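Local coordinates for glucokinase (Streptomyces griseus, PDB 3VGL), which probably phosphorylates D-glucose to D-glucose 6-phosphate with ATP, as a ROK-family glucokinase of the actin-like ATPase clan, at residues Ala118-Leu130 and Leu247-Gly261. Numbering follows the deposited sequence.
Sequences AGQGHDDVICITL and LASLFDPSAFIVGGG. With ANP (phosphoaminophosphonic acid-adenylate ester), chain E.
I126 and I257 share a backbone bond at the core of a parallel strand pair, 125-130 beside 255-259, inside a mixed five-stranded sheet. I126 N gives to A255 O, and I126 O receives I257 N at 2.9 Å; the ladder continues through I128 N to I257 O and a nearly straight G259 N to I128 O bond of 2.7 Å. At the last rung, L130 N bonds to G259 O at 3.0 Å, from 47° above the carbonyl plane rather than on a lone pair.

Apolar packing fills the face carrying I126, I128, F256 and V258. In I126, chi1 (-63°) sets CG1 anti to the carbonyl carbon, and the second torsion (-64°) turns CD1 over one face of the F251 ring, a CH-pi contact 3.7 Å from the ring centroid. Its CB lies 3.7 Å from F256 CD1, while L247 CD1 spans the CG2 methyls of I126 and I128. Were F251 an alanine, I126 CD1 would be likely to lose the ring it lies over, leaving a gap between strand 125-130 and helix 227-251. The F251 ring also meets F251 of the second subunit. On the other face, I257 CD1 packs 3.5 Å from G119 N.

At the end away from the nucleotide, S254 N donates to D124 O, H122 ND1 and S254 OG share a 2.6 Å hydrogen bond at the imidazole edge, and one water links S254 OG to D123 N.

The ladder leads from the helix-backed apolar face to the glycines G259, G260 and G261, where G261 N donates to ANP O2A at 2.9 Å. A parallel strand pair can thereby set a glycine N-H against a nucleotide phosphate where a side chain would collide, consistent with phosphate binding in actin-like ATPases.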
ATOM      1  N   ALA A 118      -3.900  33.347  10.120  1.00 22.79           N
ATOM      2  CA  ALA A 118      -2.502  32.936   9.956  1.00 22.35           C
ATOM      3  C   ALA A 118      -1.959  33.171   8.541  1.00 22.45           C
ATOM      4  O   ALA A 118      -0.746  33.093   8.331  1.00 22.71           O
ATOM      5  CB  ALA A 118      -2.323  31.446  10.375  1.00 22.54           C
ATOM      6  N   GLY A 119      -2.842  33.451   7.582  1.00 21.41           N
ATOM      7  CA  GLY A 119      -2.431  33.680   6.195  1.00 21.83           C
ATOM      8  C   GLY A 119      -2.166  35.139   5.853  1.00 23.15           C
ATOM      9  O   GLY A 119      -1.739  35.451   4.745  1.00 23.73           O
ATOM     10  N   GLN A 120      -2.440  36.037   6.801  1.00 23.39           N
ATOM     11  CA  GLN A 120      -2.192  37.462   6.585  1.00 25.24           C
ATOM     12  C   GLN A 120      -0.745  37.729   6.202  1.00 25.99           C
ATOM     13  O   GLN A 120       0.173  37.268   6.884  1.00 26.60           O
ATOM     14  CB  GLN A 120      -2.528  38.251   7.847  1.00 25.74           C
ATOM     15  CG  GLN A 120      -4.010  38.362   8.099  1.00 26.18           C
ATOM     16  CD  GLN A 120      -4.315  39.042   9.426  1.00 29.07           C
ATOM     17  OE1 GLN A 120      -4.281  38.419  10.488  1.00 31.49           O
ATOM     18  NE2 GLN A 120      -4.616  40.321   9.371  1.00 31.54           N
ATOM     19  N   GLY A 121      -0.551  38.466   5.108  1.00 27.05           N
ATOM     20  CA  GLY A 121       0.802  38.839   4.657  1.00 28.57           C
ATOM     21  C   GLY A 121       1.411  37.884   3.647  1.00 27.86           C
ATOM     22  O   GLY A 121       2.468  38.157   3.072  1.00 28.88           O
ATOM     23  N   HIS A 122       0.750  36.744   3.443  1.00 26.04           N
ATOM     24  CA  HIS A 122       1.200  35.756   2.465  1.00 25.85           C
ATOM     25  C   HIS A 122       0.465  35.968   1.133  1.00 26.03           C
ATOM     26  O   HIS A 122      -0.573  36.637   1.107  1.00 27.85           O
ATOM     27  CB  HIS A 122       0.946  34.340   3.001  1.00 24.06           C
ATOM     28  CG  HIS A 122       1.734  33.990   4.232  1.00 23.74           C
ATOM     29  ND1 HIS A 122       2.872  33.213   4.196  1.00 23.55           N
ATOM     30  CD2 HIS A 122       1.545  34.314   5.535  1.00 24.36           C
ATOM     31  CE1 HIS A 122       3.354  33.074   5.420  1.00 25.78           C
ATOM     32  NE2 HIS A 122       2.562  33.729   6.254  1.00 25.18           N
ATOM     33  N   ASP A 123       1.003  35.421   0.037  1.00 26.19           N
ATOM     34  CA  ASP A 123       0.335  35.468  -1.271  1.00 26.10           C
ATOM     35  C   ASP A 123      -0.172  34.102  -1.717  1.00 24.66           C
ATOM     36  O   ASP A 123      -1.138  34.012  -2.476  1.00 24.69           O
ATOM     37  CB  ASP A 123       1.271  35.992  -2.360  1.00 27.56           C
ATOM     38  CG  ASP A 123       1.817  37.373  -2.051  1.00 30.03           C
ATOM     39  OD1 ASP A 123       3.002  37.600  -2.353  1.00 33.97           O
ATOM     40  OD2 ASP A 123       1.076  38.216  -1.525  1.00 33.61           O
ATOM     41  N   ASP A 124       0.513  33.059  -1.264  1.00 23.75           N
ATOM     42  CA  ASP A 124       0.218  31.679  -1.669  1.00 22.67           C
ATOM     43  C   ASP A 124       0.206  30.819  -0.422  1.00 20.98           C
ATOM     44  O   ASP A 124       1.252  30.533   0.149  1.00 21.49           O
ATOM     45  CB  ASP A 124       1.248  31.186  -2.693  1.00 23.79           C
ATOM     46  CG  ASP A 124       1.329  32.093  -3.911  1.00 26.48           C
ATOM     47  OD1 ASP A 124       0.444  32.006  -4.788  1.00 27.31           O
ATOM     48  OD2 ASP A 124       2.272  32.928  -3.981  1.00 30.68           O
ATOM     49  N   VAL A 125      -0.991  30.439   0.021  1.00 19.81           N
ATOM     50  CA  VAL A 125      -1.117  29.575   1.200  1.00 19.67           C
ATOM     51  C   VAL A 125      -2.070  28.434   0.917  1.00 18.21           C
ATOM     52  O   VAL A 125      -2.968  28.558   0.089  1.00 18.04           O
ATOM     53  CB  VAL A 125      -1.574  30.317   2.499  1.00 20.22           C
ATOM     54  CG1 VAL A 125      -0.565  31.377   2.900  1.00 22.59           C
ATOM     55  CG2 VAL A 125      -2.971  30.901   2.363  1.00 21.63           C
ATOM     56  N   ILE A 126      -1.863  27.333   1.628  1.00 16.97           N
ATOM     57  CA  ILE A 126      -2.749  26.179   1.512  1.00 15.67           C
ATOM     58  C   ILE A 126      -3.303  25.837   2.888  1.00 15.54           C
ATOM     59  O   ILE A 126      -2.541  25.706   3.841  1.00 15.74           O
ATOM     60  CB  ILE A 126      -1.978  24.963   0.925  1.00 15.33           C
ATOM     61  CG1 ILE A 126      -1.469  25.245  -0.506  1.00 17.04           C
ATOM     62  CG2 ILE A 126      -2.843  23.695   0.942  1.00 16.14           C
ATOM     63  CD1 ILE A 126      -2.577  25.472  -1.577  1.00 18.96           C
ATOM     64  N   CYS A 127      -4.617  25.663   2.953  1.00 14.73           N
ATOM     65  CA  CYS A 127      -5.315  25.273   4.176  1.00 16.01           C
ATOM     66  C   CYS A 127      -5.807  23.836   4.089  1.00 14.64           C
ATOM     67  O   CYS A 127      -6.283  23.376   3.029  1.00 14.97           O
ATOM     68  CB  CYS A 127      -6.510  26.187   4.397  1.00 16.62           C
ATOM     69  SG  CYS A 127      -7.515  25.826   5.850  1.00 19.57           S
ATOM     70  N   ILE A 128      -5.652  23.104   5.197  1.00 14.36           N
ATOM     71  CA  ILE A 128      -6.353  21.830   5.383  1.00 14.13           C
ATOM     72  C   ILE A 128      -7.163  21.940   6.648  1.00 14.16           C
ATOM     73  O   ILE A 128      -6.725  22.571   7.617  1.00 14.25           O
ATOM     74  CB  ILE A 128      -5.433  20.577   5.456  1.00 14.78           C
ATOM     75  CG1 ILE A 128      -4.564  20.545   6.720  1.00 15.78           C
ATOM     76  CG2 ILE A 128      -4.569  20.488   4.211  1.00 15.68           C
ATOM     77  CD1 ILE A 128      -3.931  19.143   6.978  1.00 16.64           C
ATOM     78  N   THR A 129      -8.359  21.369   6.635  1.00 13.30           N
ATOM     79  CA  THR A 129      -9.147  21.323   7.864  1.00 13.58           C
ATOM     80  C   THR A 129      -9.313  19.871   8.279  1.00 13.54           C
ATOM     81  O   THR A 129      -9.547  18.992   7.432  1.00 12.88           O
ATOM     82  CB  THR A 129     -10.511  22.012   7.737  1.00 14.42           C
ATOM     83  OG1 THR A 129     -11.299  21.367   6.728  1.00 13.57           O
ATOM     84  CG2 THR A 129     -10.337  23.518   7.394  1.00 15.84           C
ATOM     85  N   LEU A 130      -9.152  19.621   9.575  1.00 12.66           N
ATOM     86  CA  LEU A 130      -9.280  18.278  10.138  1.00 12.52           C
ATOM     87  C   LEU A 130     -10.500  18.244  11.031  1.00 13.83           C
ATOM     88  O   LEU A 130     -10.522  18.877  12.077  1.00 14.79           O
ATOM     89  CB  LEU A 130      -8.022  17.946  10.959  1.00 13.08           C
ATOM     90  CG  LEU A 130      -6.697  17.930  10.196  1.00 12.99           C
ATOM     91  CD1 LEU A 130      -5.545  17.725  11.166  1.00 17.19           C
ATOM     92  CD2 LEU A 130      -6.707  16.826   9.112  1.00 13.78           C
ATOM     93  N   LEU A 247       1.459  18.060  -0.515  1.00 13.26           N
ATOM     94  CA  LEU A 247       0.936  19.356  -0.937  1.00 13.84           C
ATOM     95  C   LEU A 247       2.048  20.366  -1.211  1.00 14.50           C
ATOM     96  O   LEU A 247       1.832  21.290  -2.020  1.00 15.33           O
ATOM     97  CB  LEU A 247      -0.039  19.910   0.104  1.00 12.70           C
ATOM     98  CG  LEU A 247      -1.341  19.130   0.320  1.00 12.18           C
ATOM     99  CD1 LEU A 247      -2.185  19.804   1.416  1.00 12.99           C
ATOM    100  CD2 LEU A 247      -2.190  19.092  -0.938  1.00 15.69           C
ATOM    101  N   ALA A 248       3.195  20.227  -0.533  1.00 14.05           N
ATOM    102  CA  ALA A 248       4.362  21.092  -0.816  1.00 14.92           C
ATOM    103  C   ALA A 248       4.890  20.773  -2.208  1.00 14.95           C
ATOM    104  O   ALA A 248       5.290  21.700  -2.947  1.00 15.41           O
ATOM    105  CB  ALA A 248       5.460  20.913   0.235  1.00 15.29           C
ATOM    106  N   SER A 249       4.903  19.476  -2.554  1.00 14.56           N
ATOM    107  CA  SER A 249       5.305  19.063  -3.923  1.00 15.77           C
ATOM    108  C   SER A 249       4.371  19.647  -4.966  1.00 16.42           C
ATOM    109  O   SER A 249       4.830  20.074  -6.034  1.00 17.68           O
ATOM    110  CB  SER A 249       5.356  17.549  -4.042  1.00 16.11           C
ATOM    111  OG  SER A 249       6.422  17.110  -3.245  1.00 17.19           O
ATOM    112  N   LEU A 250       3.083  19.705  -4.641  1.00 16.11           N
ATOM    113  CA  LEU A 250       2.046  20.189  -5.559  1.00 15.70           C
ATOM    114  C   LEU A 250       2.049  21.711  -5.692  1.00 15.51           C
ATOM    115  O   LEU A 250       2.129  22.241  -6.821  1.00 16.29           O
ATOM    116  CB  LEU A 250       0.677  19.693  -5.108  1.00 15.29           C
ATOM    117  CG  LEU A 250       0.483  18.200  -5.364  1.00 15.44           C
ATOM    118  CD1 LEU A 250      -0.340  17.544  -4.259  1.00 15.66           C
ATOM    119  CD2 LEU A 250      -0.223  18.026  -6.713  1.00 18.55           C
ATOM    120  N   PHE A 251       1.978  22.415  -4.555  1.00 15.21           N
ATOM    121  CA  PHE A 251       1.688  23.865  -4.536  1.00 16.03           C
ATOM    122  C   PHE A 251       2.862  24.741  -4.121  1.00 16.36           C
ATOM    123  O   PHE A 251       2.885  25.941  -4.433  1.00 18.57           O
ATOM    124  CB  PHE A 251       0.536  24.158  -3.561  1.00 15.77           C
ATOM    125  CG  PHE A 251      -0.793  23.618  -3.994  1.00 15.12           C
ATOM    126  CD1 PHE A 251      -1.540  24.278  -4.972  1.00 16.89           C
ATOM    127  CD2 PHE A 251      -1.330  22.479  -3.383  1.00 15.29           C
ATOM    128  CE1 PHE A 251      -2.799  23.772  -5.366  1.00 18.53           C
ATOM    129  CE2 PHE A 251      -2.578  21.975  -3.787  1.00 15.65           C
ATOM    130  CZ  PHE A 251      -3.313  22.640  -4.765  1.00 16.45           C
ATOM    131  N   ASP A 252       3.822  24.161  -3.398  1.00 16.72           N
ATOM    132  CA  ASP A 252       4.947  24.952  -2.822  1.00 16.79           C
ATOM    133  C   ASP A 252       4.528  26.319  -2.223  1.00 17.41           C
ATOM    134  O   ASP A 252       5.036  27.371  -2.655  1.00 18.76           O
ATOM    135  CB  ASP A 252       6.052  25.136  -3.886  1.00 17.44           C
ATOM    136  CG  ASP A 252       7.321  25.787  -3.329  1.00 20.38           C
ATOM    137  OD1 ASP A 252       7.709  25.464  -2.184  1.00 20.23           O
ATOM    138  OD2 ASP A 252       7.954  26.584  -4.064  1.00 20.37           O
ATOM    139  N   PRO A 253       3.606  26.329  -1.235  1.00 16.70           N
ATOM    140  CA  PRO A 253       3.143  27.604  -0.652  1.00 17.20           C
ATOM    141  C   PRO A 253       4.152  28.125   0.373  1.00 17.75           C
ATOM    142  O   PRO A 253       5.068  27.401   0.763  1.00 17.59           O
ATOM    143  CB  PRO A 253       1.856  27.196   0.053  1.00 16.85           C
ATOM    144  CG  PRO A 253       2.202  25.822   0.576  1.00 15.66           C
ATOM    145  CD  PRO A 253       2.983  25.166  -0.556  1.00 15.51           C
ATOM    146  N   SER A 254       3.972  29.364   0.834  1.00 18.85           N
ATOM    147  CA  SER A 254       4.806  29.866   1.917  1.00 19.96           C
ATOM    148  C   SER A 254       4.354  29.291   3.265  1.00 19.23           C
ATOM    149  O   SER A 254       5.161  29.170   4.194  1.00 20.44           O
ATOM    150  CB  SER A 254       4.770  31.394   1.950  1.00 20.44           C
ATOM    151  OG  SER A 254       3.438  31.857   2.041  1.00 21.80           O
ATOM    152  N   ALA A 255       3.072  28.947   3.362  1.00 18.69           N
ATOM    153  CA  ALA A 255       2.533  28.394   4.593  1.00 17.85           C
ATOM    154  C   ALA A 255       1.406  27.408   4.352  1.00 16.70           C
ATOM    155  O   ALA A 255       0.593  27.580   3.424  1.00 16.66           O
ATOM    156  CB  ALA A 255       2.037  29.531   5.502  1.00 18.07           C
ATOM    157  N   PHE A 256       1.380  26.401   5.220  1.00 15.95           N
ATOM    158  CA  PHE A 256       0.221  25.537   5.446  1.00 15.14           C
ATOM    159  C   PHE A 256      -0.481  25.969   6.709  1.00 15.62           C
ATOM    160  O   PHE A 256       0.174  26.276   7.712  1.00 17.62           O
ATOM    161  CB  PHE A 256       0.651  24.077   5.583  1.00 14.83           C
ATOM    162  CG  PHE A 256       1.205  23.517   4.317  1.00 13.82           C
ATOM    163  CD1 PHE A 256       0.346  23.227   3.271  1.00 13.99           C
ATOM    164  CD2 PHE A 256       2.585  23.365   4.134  1.00 14.21           C
ATOM    165  CE1 PHE A 256       0.840  22.753   2.052  1.00 14.53           C
ATOM    166  CE2 PHE A 256       3.090  22.853   2.900  1.00 15.41           C
ATOM    167  CZ  PHE A 256       2.206  22.565   1.876  1.00 16.88           C
ATOM    168  N   ILE A 257      -1.809  26.006   6.641  1.00 15.28           N
ATOM    169  CA  ILE A 257      -2.630  26.421   7.791  1.00 15.43           C
ATOM    170  C   ILE A 257      -3.572  25.276   8.085  1.00 15.48           C
ATOM    171  O   ILE A 257      -4.329  24.849   7.204  1.00 16.07           O
ATOM    172  CB  ILE A 257      -3.393  27.724   7.509  1.00 16.08           C
ATOM    173  CG1 ILE A 257      -2.417  28.829   7.081  1.00 19.03           C
ATOM    174  CG2 ILE A 257      -4.191  28.145   8.743  1.00 16.71           C
ATOM    175  CD1 ILE A 257      -3.082  30.082   6.530  1.00 23.13           C
ATOM    176  N   VAL A 258      -3.500  24.770   9.310  1.00 14.58           N
ATOM    177  CA  VAL A 258      -4.304  23.613   9.724  1.00 14.31           C
ATOM    178  C   VAL A 258      -5.470  24.097  10.561  1.00 13.96           C
ATOM    179  O   VAL A 258      -5.265  24.709  11.623  1.00 16.39           O
ATOM    180  CB  VAL A 258      -3.444  22.609  10.532  1.00 14.95           C
ATOM    181  CG1 VAL A 258      -4.283  21.386  10.897  1.00 15.37           C
ATOM    182  CG2 VAL A 258      -2.247  22.147   9.694  1.00 15.63           C
ATOM    183  N   GLY A 259      -6.688  23.831  10.061  1.00 14.00           N
ATOM    184  CA  GLY A 259      -7.920  24.252  10.742  1.00 13.64           C
ATOM    185  C   GLY A 259      -8.755  23.027  11.093  1.00 14.07           C
ATOM    186  O   GLY A 259      -8.229  21.908  11.254  1.00 13.42           O
ATOM    187  N   GLY A 260     -10.053  23.243  11.227  1.00 14.18           N
ATOM    188  CA  GLY A 260     -10.947  22.202  11.731  1.00 15.25           C
ATOM    189  C   GLY A 260     -11.065  22.284  13.235  1.00 16.32           C
ATOM    190  O   GLY A 260     -10.282  22.973  13.883  1.00 16.10           O
ATOM    191  N   GLY A 261     -12.052  21.593  13.803  1.00 16.45           N
ATOM    192  CA  GLY A 261     -12.201  21.568  15.256  1.00 18.20           C
ATOM    193  C   GLY A 261     -10.954  21.223  16.033  1.00 19.55           C
ATOM    194  O   GLY A 261     -10.679  21.852  17.043  1.00 20.81           O
TER
HETATM  195  PB  ANP E 325     -17.404  19.425  11.615  1.00 21.17           P
HETATM  196  O1B ANP E 325     -16.624  18.419  10.764  1.00 22.01           O
HETATM  197  O2B ANP E 325     -18.859  19.117  11.819  1.00 22.81           O
HETATM  198  N3B ANP E 325     -17.288  20.979  10.902  1.00 21.78           N
HETATM  199  PA  ANP E 325     -15.286  19.464  13.628  1.00 22.11           P
HETATM  200  O1A ANP E 325     -15.344  19.827  15.115  1.00 25.29           O
HETATM  201  O2A ANP E 325     -14.425  20.258  12.694  1.00 22.22           O
HETATM  202  O3A ANP E 325     -16.813  19.411  13.106  1.00 20.68           O
HETATM  203  O5' ANP E 325     -14.851  17.923  13.467  1.00 21.67           O
HETATM  204  C5' ANP E 325     -15.492  16.876  14.203  1.00 21.07           C
HETATM  205  C4' ANP E 325     -14.525  15.724  14.378  1.00 20.06           C
HETATM  206  O4' ANP E 325     -13.293  16.197  14.939  1.00 21.50           O
HETATM  207  C3' ANP E 325     -15.085  14.716  15.351  1.00 21.52           C
HETATM  208  O3' ANP E 325     -14.502  13.451  15.027  1.00 24.33           O
HETATM  209  C2' ANP E 325     -14.530  15.219  16.658  1.00 23.07           C
HETATM  210  O2' ANP E 325     -14.442  14.192  17.631  1.00 27.66           O
HETATM  211  C1' ANP E 325     -13.156  15.757  16.289  1.00 22.63           C
HETATM  212  N9  ANP E 325     -12.820  16.960  17.072  1.00 23.51           N
HETATM  213  C8  ANP E 325     -13.421  18.164  17.037  1.00 24.94           C
HETATM  214  N7  ANP E 325     -12.812  19.032  17.907  1.00 27.36           N
HETATM  215  C5  ANP E 325     -11.798  18.350  18.468  1.00 25.66           C
HETATM  216  C6  ANP E 325     -10.742  18.620  19.486  1.00 26.86           C
HETATM  217  N6  ANP E 325     -10.634  19.839  20.074  1.00 30.53           N
HETATM  218  N1  ANP E 325      -9.882  17.618  19.767  1.00 26.30           N
HETATM  219  C2  ANP E 325      -9.945  16.384  19.211  1.00 27.46           C
HETATM  220  N3  ANP E 325     -10.888  16.071  18.291  1.00 25.32           N
HETATM  221  C4  ANP E 325     -11.798  16.992  17.917  1.00 24.20           C
HETATM  222  O   HOH W   1       3.215  33.668   0.059  1.00 14.52           O